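Local coordinates for aminoglycoside N(3)-acetyltransferase (PDB 7LAP), which probably transfers an acetyl group to the 3-amino group of aminoglycoside antibiotics, a modification that confers resistance, at residues 25-28 and 29-33; 60-63 and 64-68; 141-145 and 146-150; 211-215 and 216-220. One frame throughout, in Å; residues are numbered along the deposited sequence.

Contact 1: residues 25-28 and 29-33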
loop_
_atom_site.group_PDB
_atom_site.type_symbol
_atom_site.label_atom_id
_atom_site.label_comp_id
_atom_site.label_asym_id
_atom_site.label_seq_id
_atom_site.Cartn_x
_atom_site.Cartn_y
_atom_site.Cartn_z
ATOM N N ASP B 25 -22.423 -3.996 6.371
ATOM C CA ASP B 25 -23.425 -4.050 7.434
ATOM C C ASP B 25 -23.235 -5.251 8.363
ATOM O O ASP B 25 -23.598 -5.193 9.545
ATOM C CB ASP B 25 -24.832 -4.079 6.863
ATOM C CG ASP B 25 -25.863 -4.116 7.959
ATOM O OD1 ASP B 25 -25.986 -3.093 8.674
ATOM O OD2 ASP B 25 -26.515 -5.169 8.143
ATOM N N ARG B 26 -22.656 -6.334 7.869
ATOM C CA ARG B 26 -22.436 -7.478 8.735
ATOM C C ARG B 26 -21.297 -7.215 9.707
ATOM O O ARG B 26 -21.363 -7.605 10.879
ATOM C CB ARG B 26 -22.152 -8.726 7.899
ATOM C CG ARG B 26 -22.059 -9.981 8.746
ATOM C CD ARG B 26 -20.636 -10.288 8.988
ATOM N NE ARG B 26 -20.464 -11.495 9.791
ATOM C CZ ARG B 26 -20.499 -12.727 9.297
ATOM N NH1 ARG B 26 -20.742 -12.926 8.010
ATOM N NH2 ARG B 26 -20.300 -13.741 10.095
ATOM N N ILE B 27 -20.225 -6.594 9.223
ATOM C CA ILE B 27 -19.152 -6.164 10.099
ATOM C C ILE B 27 -19.676 -5.186 11.152
ATOM O O ILE B 27 -19.341 -5.295 12.337
ATOM C CB ILE B 27 -18.019 -5.549 9.267
ATOM C CG1 ILE B 27 -17.433 -6.626 8.330
ATOM C CG2 ILE B 27 -16.964 -5.072 10.187
ATOM C CD1 ILE B 27 -16.339 -6.063 7.350
ATOM N N ARG B 28 -20.503 -4.225 10.736
ATOM C CA ARG B 28 -21.068 -3.278 11.689
ATOM C C ARG B 28 -21.824 -4.017 12.777
ATOM O O ARG B 28 -21.671 -3.729 13.972
ATOM C CB ARG B 28 -22.001 -2.289 10.976
ATOM C CG ARG B 28 -22.688 -1.295 11.965
ATOM C CD ARG B 28 -24.090 -0.886 11.568
ATOM N NE ARG B 28 -24.882 -2.015 11.064
ATOM C CZ ARG B 28 -25.488 -2.944 11.820
ATOM N NH1 ARG B 28 -25.417 -2.901 13.156
ATOM N NH2 ARG B 28 -26.188 -3.920 11.231
ATOM N N HIS B 29 -22.643 -4.986 12.375
ATOM C CA HIS B 29 -23.388 -5.794 13.341
ATOM C C HIS B 29 -22.450 -6.544 14.292
ATOM O O HIS B 29 -22.642 -6.515 15.521
ATOM C CB HIS B 29 -24.293 -6.762 12.597
ATOM C CG HIS B 29 -24.853 -7.838 13.464
ATOM N ND1 HIS B 29 -24.156 -8.987 13.758
ATOM C CD2 HIS B 29 -26.034 -7.929 14.119
ATOM C CE1 HIS B 29 -24.892 -9.755 14.545
ATOM N NE2 HIS B 29 -26.038 -9.131 14.777
ATOM N N ASP B 30 -21.388 -7.156 13.757
ATOM C CA ASP B 30 -20.473 -7.910 14.612
ATOM C C ASP B 30 -19.688 -6.997 15.552
ATOM O O ASP B 30 -19.359 -7.406 16.674
ATOM C CB ASP B 30 -19.495 -8.734 13.779
ATOM C CG ASP B 30 -20.176 -9.888 13.039
ATOM O OD1 ASP B 30 -21.405 -10.078 13.201
ATOM O OD2 ASP B 30 -19.469 -10.603 12.298
ATOM N N LEU B 31 -19.335 -5.795 15.099
ATOM C CA LEU B 31 -18.622 -4.864 15.964
ATOM C C LEU B 31 -19.503 -4.375 17.115
ATOM O O LEU B 31 -19.027 -4.240 18.245
ATOM C CB LEU B 31 -18.127 -3.656 15.159
ATOM C CG LEU B 31 -17.025 -3.936 14.133
ATOM C CD1 LEU B 31 -16.859 -2.718 13.171
ATOM C CD2 LEU B 31 -15.682 -4.364 14.808
ATOM N N ALA B 32 -20.762 -4.037 16.829
ATOM C CA ALA B 32 -21.690 -3.670 17.889
ATOM C C ALA B 32 -21.880 -4.824 18.892
ATOM O O ALA B 32 -21.901 -4.596 20.102
ATOM C CB ALA B 32 -23.026 -3.239 17.282
ATOM N N ALA B 33 -21.945 -6.070 18.412
ATOM C CA ALA B 33 -22.088 -7.204 19.329
ATOM C C ALA B 33 -20.876 -7.355 20.249
ATOM O O ALA B 33 -21.008 -7.858 21.372
ATOM C CB ALA B 33 -22.334 -8.500 18.538
HETATM O O HOH W 1 -19.244 -13.043 12.510
#
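The guanidinium of Arg26 presents its edge to Asp30, with the carboxylate turned almost perpendicular to it, the two planes 89° apart. Across one face of the Arg28 guanidinium lies CA of His29, whose ring edge meets OD1 of Asp30. All of this decorates helix 24-34, where Arg26 and Asp30 form an i to i+4 salt bridge: Arg26 NE donates to Asp30 OD2 over 2.8 Å, reaching that oxygen on its syn side but 34° out of the carboxylate plane. A bend at chi2 (-99°) turns the Arg26 chain along the helix toward its partner. Water 1 bridges the same pair, accepting from Arg26 NH2 and donating to Asp30 OD2, which also takes the backbone N-H of Gly264. The other oxygen, Asp30 OD1, receives His29 ND1 at 3.0 Å on its anti lone pair, so both carboxylate oxygens are held and rotation of the group is restrained. On the adjoining side of the helix Arg28 forms an i to i-3 salt bridge with Asp25, side-on, NE and NH2 converging on OD1 from the same face of the carboxylate. The buried flank is apolar: Ile27 and Leu31 lie side by side facing Val263 and helix 58-69. Their closest side-chain approach is Ile27 CG2 to Leu31 CD1, 3.8 Å.

Contact 2: residues 60-63 and 64-68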
loop_
_atom_site.group_PDB
_atom_site.type_symbol
_atom_site.label_atom_id
_atom_site.label_comp_id
_atom_site.label_asym_id
_atom_site.label_seq_id
_atom_site.Cartn_x
_atom_site.Cartn_y
_atom_site.Cartn_z
ATOM N N THR B 60 -14.265 -1.122 3.310
ATOM C CA THR B 60 -15.470 -1.654 3.940
ATOM C C THR B 60 -15.293 -1.801 5.446
ATOM O O THR B 60 -16.216 -1.491 6.216
ATOM C CB THR B 60 -15.810 -2.974 3.270
ATOM O OG1 THR B 60 -16.297 -2.679 1.953
ATOM C CG2 THR B 60 -16.852 -3.759 4.068
ATOM N N VAL B 61 -14.114 -2.247 5.886
ATOM C CA VAL B 61 -13.840 -2.315 7.320
ATOM C C VAL B 61 -13.920 -0.927 7.939
ATOM O O VAL B 61 -14.551 -0.733 8.985
ATOM C CB VAL B 61 -12.479 -2.985 7.579
ATOM C CG1 VAL B 61 -12.142 -2.969 9.087
ATOM C CG2 VAL B 61 -12.491 -4.451 7.043
ATOM N N ILE B 62 -13.320 0.071 7.288
ATOM C CA ILE B 62 -13.324 1.429 7.847
ATOM C C ILE B 62 -14.743 1.992 7.917
ATOM O O ILE B 62 -15.162 2.554 8.933
ATOM C CB ILE B 62 -12.411 2.342 7.023
ATOM C CG1 ILE B 62 -10.952 1.960 7.240
ATOM C CG2 ILE B 62 -12.681 3.847 7.361
ATOM C CD1 ILE B 62 -10.028 2.544 6.102
ATOM N N ASP B 63 -15.522 1.811 6.856
ATOM C CA ASP B 63 -16.875 2.351 6.874
ATOM C C ASP B 63 -17.786 1.637 7.870
ATOM O O ASP B 63 -18.675 2.272 8.454
ATOM C CB ASP B 63 -17.438 2.309 5.466
ATOM C CG ASP B 63 -16.891 3.485 4.592
ATOM O OD1 ASP B 63 -16.796 4.635 5.104
ATOM O OD2 ASP B 63 -16.554 3.261 3.414
ATOM N N ALA B 64 -17.571 0.339 8.107
ATOM C CA ALA B 64 -18.320 -0.341 9.162
ATOM C C ALA B 64 -17.964 0.226 10.539
ATOM O O ALA B 64 -18.842 0.424 11.387
ATOM C CB ALA B 64 -18.051 -1.859 9.111
ATOM N N LEU B 65 -16.676 0.450 10.790
ATOM C CA LEU B 65 -16.258 1.051 12.052
ATOM C C LEU B 65 -16.878 2.438 12.235
ATOM O O LEU B 65 -17.307 2.788 13.336
ATOM C CB LEU B 65 -14.725 1.140 12.113
ATOM C CG LEU B 65 -14.037 -0.208 12.352
ATOM C CD1 LEU B 65 -12.535 -0.190 11.976
ATOM C CD2 LEU B 65 -14.212 -0.641 13.829
ATOM N N LEU B 66 -16.898 3.254 11.168
ATOM C CA LEU B 66 -17.532 4.567 11.225
ATOM C C LEU B 66 -19.029 4.456 11.452
ATOM O O LEU B 66 -19.621 5.326 12.109
ATOM C CB LEU B 66 -17.259 5.339 9.929
ATOM C CG LEU B 66 -15.771 5.690 9.737
ATOM C CD1 LEU B 66 -15.517 6.278 8.350
ATOM C CD2 LEU B 66 -15.285 6.660 10.830
ATOM N N ASP B 67 -19.663 3.431 10.874
ATOM C CA ASP B 67 -21.084 3.220 11.131
ATOM C C ASP B 67 -21.346 2.992 12.614
ATOM O O ASP B 67 -22.348 3.470 13.146
ATOM C CB ASP B 67 -21.612 2.029 10.334
ATOM C CG ASP B 67 -21.630 2.276 8.803
ATOM O OD1 ASP B 67 -21.549 3.428 8.342
ATOM O OD2 ASP B 67 -21.696 1.281 8.042
ATOM N N VAL B 68 -20.476 2.231 13.292
ATOM C CA VAL B 68 -20.741 1.908 14.688
ATOM C C VAL B 68 -20.467 3.117 15.578
ATOM O O VAL B 68 -21.312 3.502 16.394
ATOM C CB VAL B 68 -19.929 0.676 15.153
ATOM C CG1 VAL B 68 -20.170 0.447 16.635
ATOM C CG2 VAL B 68 -20.366 -0.567 14.416
#
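Asp63 and Asp67 meet through the backbone, Asp67 N donating to Asp63 O at 2.9 Å, while their side-chain charges are met by partners beyond these residues: Asp63 OD1 forms a salt bridge with Arg128, and Asp67 OD2 one with Arg24. The carboxylates keep apart, 5.9 Å between Asp63 OD1 and Asp67 OD1, and the two arginines probably offset any mutual repulsion. Asp67 CG sits beside its own backbone N (chi1 -68°), which folds the carboxylate back over the preceding turn and brings CG to 3.0 Å from Asp63 O. That carbonyl oxygen looks onto the carboxylate carbon, with both carboxylate oxygens about equally distant, and no hydrogen bond is formed between these acceptors. Three more backbone bonds link 60-63 to 64-68, beginning with Ala64 N to Thr60 O at 3.0 Å. The hydroxyl of Thr60 is bonded to Ser55 O.

These residues make up most of helix 58-69, packed between helix 24-34 and the central mixed sheet. Its apolar side chains pair at i and i+4. Val61 and Leu65 run alongside each other, CG1 of the valine 4.0 Å from CD1 of the leucine, and they face Leu180 and Leu178 of strand 176-180. Ile62 and Leu66 repeat the pattern, with Ile62 CG2 against Leu66 CD1 at 3.9 Å. That same leucine methyl also reaches the carboxylate of Asp63, whose OD1 lies 3.9 Å from Leu66 CD1. Ala64 lays its CB 3.4 Å from Thr60 O, a small side chain on the flank that receives Ile27 of helix 24-34.

Contact 3: residues 141-145 and 146-150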
loop_
_atom_site.group_PDB
_atom_site.type_symbol
_atom_site.label_atom_id
_atom_site.label_comp_id
_atom_site.label_asym_id
_atom_site.label_seq_id
_atom_site.Cartn_x
_atom_site.Cartn_y
_atom_site.Cartn_z
ATOM N N LEU B 141 0.996 7.801 14.359
ATOM C CA LEU B 141 -0.307 7.173 14.293
ATOM C C LEU B 141 -1.107 7.903 13.234
ATOM O O LEU B 141 -0.680 8.924 12.705
ATOM C CB LEU B 141 -1.030 7.247 15.643
ATOM C CG LEU B 141 -0.293 6.806 16.904
ATOM C CD1 LEU B 141 -1.297 6.683 18.030
ATOM C CD2 LEU B 141 0.252 5.463 16.615
ATOM N N ALA B 142 -2.306 7.404 12.965
ATOM C CA ALA B 142 -3.239 8.195 12.192
ATOM C C ALA B 142 -4.616 8.034 12.800
ATOM O O ALA B 142 -4.897 7.032 13.457
ATOM C CB ALA B 142 -3.234 7.780 10.730
ATOM N N ALA B 143 -5.476 9.017 12.557
ATOM C CA ALA B 143 -6.808 9.024 13.143
ATOM C C ALA B 143 -7.810 9.627 12.165
ATOM O O ALA B 143 -7.473 10.483 11.340
ATOM C CB ALA B 143 -6.831 9.814 14.468
ATOM N N LEU B 144 -9.071 9.232 12.337
ATOM C CA LEU B 144 -10.165 9.659 11.473
ATOM C C LEU B 144 -11.397 9.801 12.350
ATOM O O LEU B 144 -11.807 8.826 12.993
ATOM C CB LEU B 144 -10.421 8.635 10.336
ATOM C CG LEU B 144 -11.540 8.995 9.357
ATOM C CD1 LEU B 144 -11.188 10.266 8.533
ATOM C CD2 LEU B 144 -11.869 7.812 8.416
ATOM N N GLY B 145 -12.005 10.991 12.357
ATOM C CA GLY B 145 -13.198 11.168 13.156
ATOM C C GLY B 145 -13.109 12.404 14.047
ATOM O O GLY B 145 -12.204 13.233 13.916
ATOM N N ALA B 146 -14.048 12.495 14.995
ATOM C CA ALA B 146 -14.322 13.761 15.671
ATOM C C ALA B 146 -13.139 14.231 16.511
ATOM O O ALA B 146 -12.889 15.428 16.615
ATOM C CB ALA B 146 -15.570 13.602 16.540
ATOM N N SER B 147 -12.408 13.318 17.145
ATOM C CA SER B 147 -11.322 13.708 18.040
ATOM C C SER B 147 -9.959 13.601 17.367
ATOM O O SER B 147 -8.926 13.750 18.034
ATOM C CB SER B 147 -11.347 12.837 19.286
ATOM O OG SER B 147 -12.579 12.992 19.955
ATOM N N ALA B 148 -9.938 13.353 16.061
ATOM C CA ALA B 148 -8.676 13.034 15.394
ATOM C C ALA B 148 -7.637 14.149 15.493
ATOM O O ALA B 148 -6.466 13.822 15.746
ATOM C CB ALA B 148 -8.948 12.639 13.940
ATOM N N PRO B 149 -7.967 15.452 15.348
ATOM C CA PRO B 149 -6.899 16.471 15.451
ATOM C C PRO B 149 -6.250 16.553 16.828
ATOM O O PRO B 149 -5.022 16.601 16.916
ATOM C CB PRO B 149 -7.618 17.787 15.075
ATOM C CG PRO B 149 -8.847 17.327 14.264
ATOM C CD PRO B 149 -9.261 16.055 14.972
ATOM N N ALA B 150 -7.024 16.584 17.912
ATOM C CA ALA B 150 -6.403 16.655 19.236
ATOM C C ALA B 150 -5.662 15.364 19.588
ATOM O O ALA B 150 -4.644 15.400 20.287
ATOM C CB ALA B 150 -7.461 16.958 20.300
#
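A type I beta turn from Gly145 to Ala148 carries the chain out of strand 141-145 of the central mixed sheet and straight into helix 148-152. The bond that closes it runs from Ala148 N to Gly145 O, 3.1 Å long with a nearly straight N-H...O angle of 162°. The amide nevertheless comes down from above the carbonyl plane, 57° out of it, and not onto a lone pair. Gly145 has a positive phi of 130°, at which a beta carbon would press against the carbonyl oxygen of Leu144; with no side chain it can redirect the strand into the turn. Ser147 occupies the N-cap position of the helix, although its side chain makes no capping bond; its backbone N-H goes to Thr74 OG1, on strand 74-78.

Behind the turn, the first helical residue folds back on the strand. The methyl of Ala148 lies 3.6 Å from that of Ala143, CB to CB, and the same Ala148 CB is 3.3 Å from Gly145 O. Ala143 points toward the helix and also meets Met152 one turn further on, whereas the Leu144 side chain leaves on the opposite side of the strand, toward Leu125 and Ala131. Ala146, at the outer corner, has its side chain about 3 Å from a bound tartaric acid, probably taken up from the crystallisation liquor. With one hydrogen bond across the turn and the Ala148 methyl resting on Ala143 and the Gly145 carbonyl, the close approach of strand and helix rests on small residues: two alanines in contact and a glycine at the bend.

Contact 4: residues 211-215 and 216-220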
loop_
_atom_site.group_PDB
_atom_site.type_symbol
_atom_site.label_atom_id
_atom_site.label_comp_id
_atom_site.label_asym_id
_atom_site.label_seq_id
_atom_site.Cartn_x
_atom_site.Cartn_y
_atom_site.Cartn_z
ATOM N N ILE B 211 13.454 14.776 9.413
ATOM C CA ILE B 211 12.134 15.382 9.401
ATOM C C ILE B 211 12.201 16.720 8.659
ATOM O O ILE B 211 13.264 17.206 8.271
ATOM C CB ILE B 211 11.553 15.559 10.822
ATOM C CG1 ILE B 211 12.472 16.420 11.681
ATOM C CG2 ILE B 211 11.362 14.202 11.487
ATOM C CD1 ILE B 211 11.753 17.252 12.748
ATOM N N GLU B 212 11.024 17.280 8.436
ATOM C CA GLU B 212 10.837 18.523 7.713
ATOM C C GLU B 212 10.212 19.526 8.680
ATOM O O GLU B 212 9.071 19.335 9.123
ATOM C CB GLU B 212 9.960 18.278 6.489
ATOM C CG GLU B 212 9.387 19.523 5.879
ATOM C CD GLU B 212 9.169 19.369 4.395
ATOM O OE1 GLU B 212 9.938 18.607 3.758
ATOM O OE2 GLU B 212 8.238 20.014 3.865
ATOM N N VAL B 213 10.963 20.567 9.037
ATOM C CA VAL B 213 10.469 21.629 9.913
ATOM C C VAL B 213 10.811 22.972 9.293
ATOM O O VAL B 213 11.951 23.192 8.867
ATOM C CB VAL B 213 11.039 21.541 11.345
ATOM C CG1 VAL B 213 10.350 20.410 12.133
ATOM C CG2 VAL B 213 12.535 21.351 11.314
ATOM N N ALA B 214 9.826 23.866 9.265
ATOM C CA ALA B 214 9.863 25.151 8.568
ATOM C C ALA B 214 9.904 24.968 7.057
ATOM O O ALA B 214 10.153 25.938 6.323
ATOM C CB ALA B 214 11.038 26.029 9.025
ATOM N N GLY B 215 9.645 23.757 6.570
ATOM C CA GLY B 215 9.751 23.457 5.165
ATOM C C GLY B 215 11.132 23.035 4.718
ATOM O O GLY B 215 11.346 22.851 3.510
ATOM N N GLU B 216 12.083 22.888 5.641
ATOM C CA GLU B 216 13.409 22.413 5.288
ATOM C C GLU B 216 13.682 21.083 5.976
ATOM O O GLU B 216 13.165 20.811 7.061
ATOM C CB GLU B 216 14.486 23.436 5.654
ATOM C CG GLU B 216 14.795 24.499 4.562
ATOM C CD GLU B 216 14.678 23.982 3.114
ATOM O OE1 GLU B 216 15.068 22.814 2.831
ATOM O OE2 GLU B 216 14.227 24.780 2.250
ATOM N N ARG B 217 14.476 20.242 5.323
ATOM C CA ARG B 217 14.794 18.930 5.863
ATOM C C ARG B 217 15.952 19.049 6.838
ATOM O O ARG B 217 17.000 19.597 6.506
ATOM C CB ARG B 217 15.130 17.954 4.734
ATOM C CG ARG B 217 16.048 16.791 5.066
ATOM C CD ARG B 217 16.506 16.215 3.726
ATOM N NE ARG B 217 17.130 14.896 3.803
ATOM C CZ ARG B 217 18.402 14.695 4.121
ATOM N NH1 ARG B 217 19.178 15.733 4.417
ATOM N NH2 ARG B 217 18.899 13.460 4.162
ATOM N N VAL B 218 15.758 18.529 8.040
ATOM C CA VAL B 218 16.786 18.516 9.065
ATOM C C VAL B 218 16.763 17.150 9.723
ATOM O O VAL B 218 15.706 16.521 9.857
ATOM C CB VAL B 218 16.567 19.626 10.124
ATOM C CG1 VAL B 218 16.487 20.999 9.472
ATOM C CG2 VAL B 218 15.312 19.343 10.897
ATOM N N TRP B 219 17.942 16.687 10.125
ATOM C CA TRP B 219 18.039 15.494 10.952
ATOM C C TRP B 219 17.738 15.856 12.400
ATOM O O TRP B 219 17.949 16.993 12.833
ATOM C CB TRP B 219 19.430 14.865 10.830
ATOM C CG TRP B 219 19.592 14.171 9.521
ATOM C CD1 TRP B 219 19.871 14.754 8.321
ATOM C CD2 TRP B 219 19.383 12.772 9.251
ATOM N NE1 TRP B 219 19.878 13.806 7.331
ATOM C CE2 TRP B 219 19.585 12.581 7.874
ATOM C CE3 TRP B 219 19.070 11.667 10.045
ATOM C CZ2 TRP B 219 19.484 11.316 7.263
ATOM C CZ3 TRP B 219 18.961 10.418 9.444
ATOM C CH2 TRP B 219 19.168 10.252 8.066
ATOM N N ARG B 220 17.197 14.886 13.138
ATOM C CA ARG B 220 16.921 15.053 14.556
ATOM C C ARG B 220 17.277 13.758 15.266
ATOM O O ARG B 220 17.107 12.672 14.709
ATOM C CB ARG B 220 15.441 15.414 14.824
ATOM C CG ARG B 220 15.192 15.911 16.230
ATOM C CD ARG B 220 13.786 16.448 16.470
ATOM N NE ARG B 220 13.650 16.979 17.834
ATOM C CZ ARG B 220 13.750 16.264 18.963
ATOM N NH1 ARG B 220 13.939 14.941 18.938
ATOM N NH2 ARG B 220 13.626 16.877 20.142
#
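Main-chain hydrogen bonds define a beta hairpin, strand 204-213 turning back into strand 216-225. Ile211 and Val218 form a hydrogen-bonded antiparallel pair with both bonds made: Ile211 N to Val218 O at 2.9 Å and Val218 N to Ile211 O at 2.8 Å. Val213 and Glu216 form the next such pair and close a type I' turn through Ala214 and Gly215. Here Val213 N to Glu216 O is 3.0 Å, while Glu216 N approaches Val213 O from 66° above the carbonyl plane. Between them, Glu212 faces Arg217 as a non-hydrogen-bonded pair, where Arg217 CA makes a C-H...O contact to Ile211 O, 3.3 Å away.

Apolar contacts gather on the face of Ile211, Val213 and Val218. Val213 CG2 and Val218 CG2 are tightly packed at 3.5 Å, the side chains crossing near a right angle; Ile211 CG1 adds a looser contact to Val218 CG2, 4.2 Å.

Polar ends reach beyond the hairpin: Arg217 bonds to Arg101 O and His104 O, at the end of helix 94-103 and just after it, and Arg220 forms a salt bridge with Asp158. This end of the hairpin thus combines backbone bonds and a small apolar cluster with outward ties through two arginines.

Overall arrangement
Contacts 1 and 2 lie on two helices, 24-34 and 58-69, that pack together, the contact centres 9 Å apart: Leu31 CD1 meets Leu65 CD2 at 3.4 Å and Ile27 CG2 meets Ala64 CB at 3.6 Å. Contact 3 continues inward on the far flank of helix 58-69, where Leu66 CD1 lies 4.0 Å from Leu144 CD2. Residues 25-33, 60-68 and 141-150 thus form a layered series running from an outer helix to a sheet strand. Contact 4 stands apart, its centre about 43 Å from that of contact 1 and about 24 Å from that of contact 3. Formic acid, about 5 Å from the Asp63 side chain, and the tartaric acid at contact 3 both probably come from the crystallisation liquor, so neither identifies a substrate site.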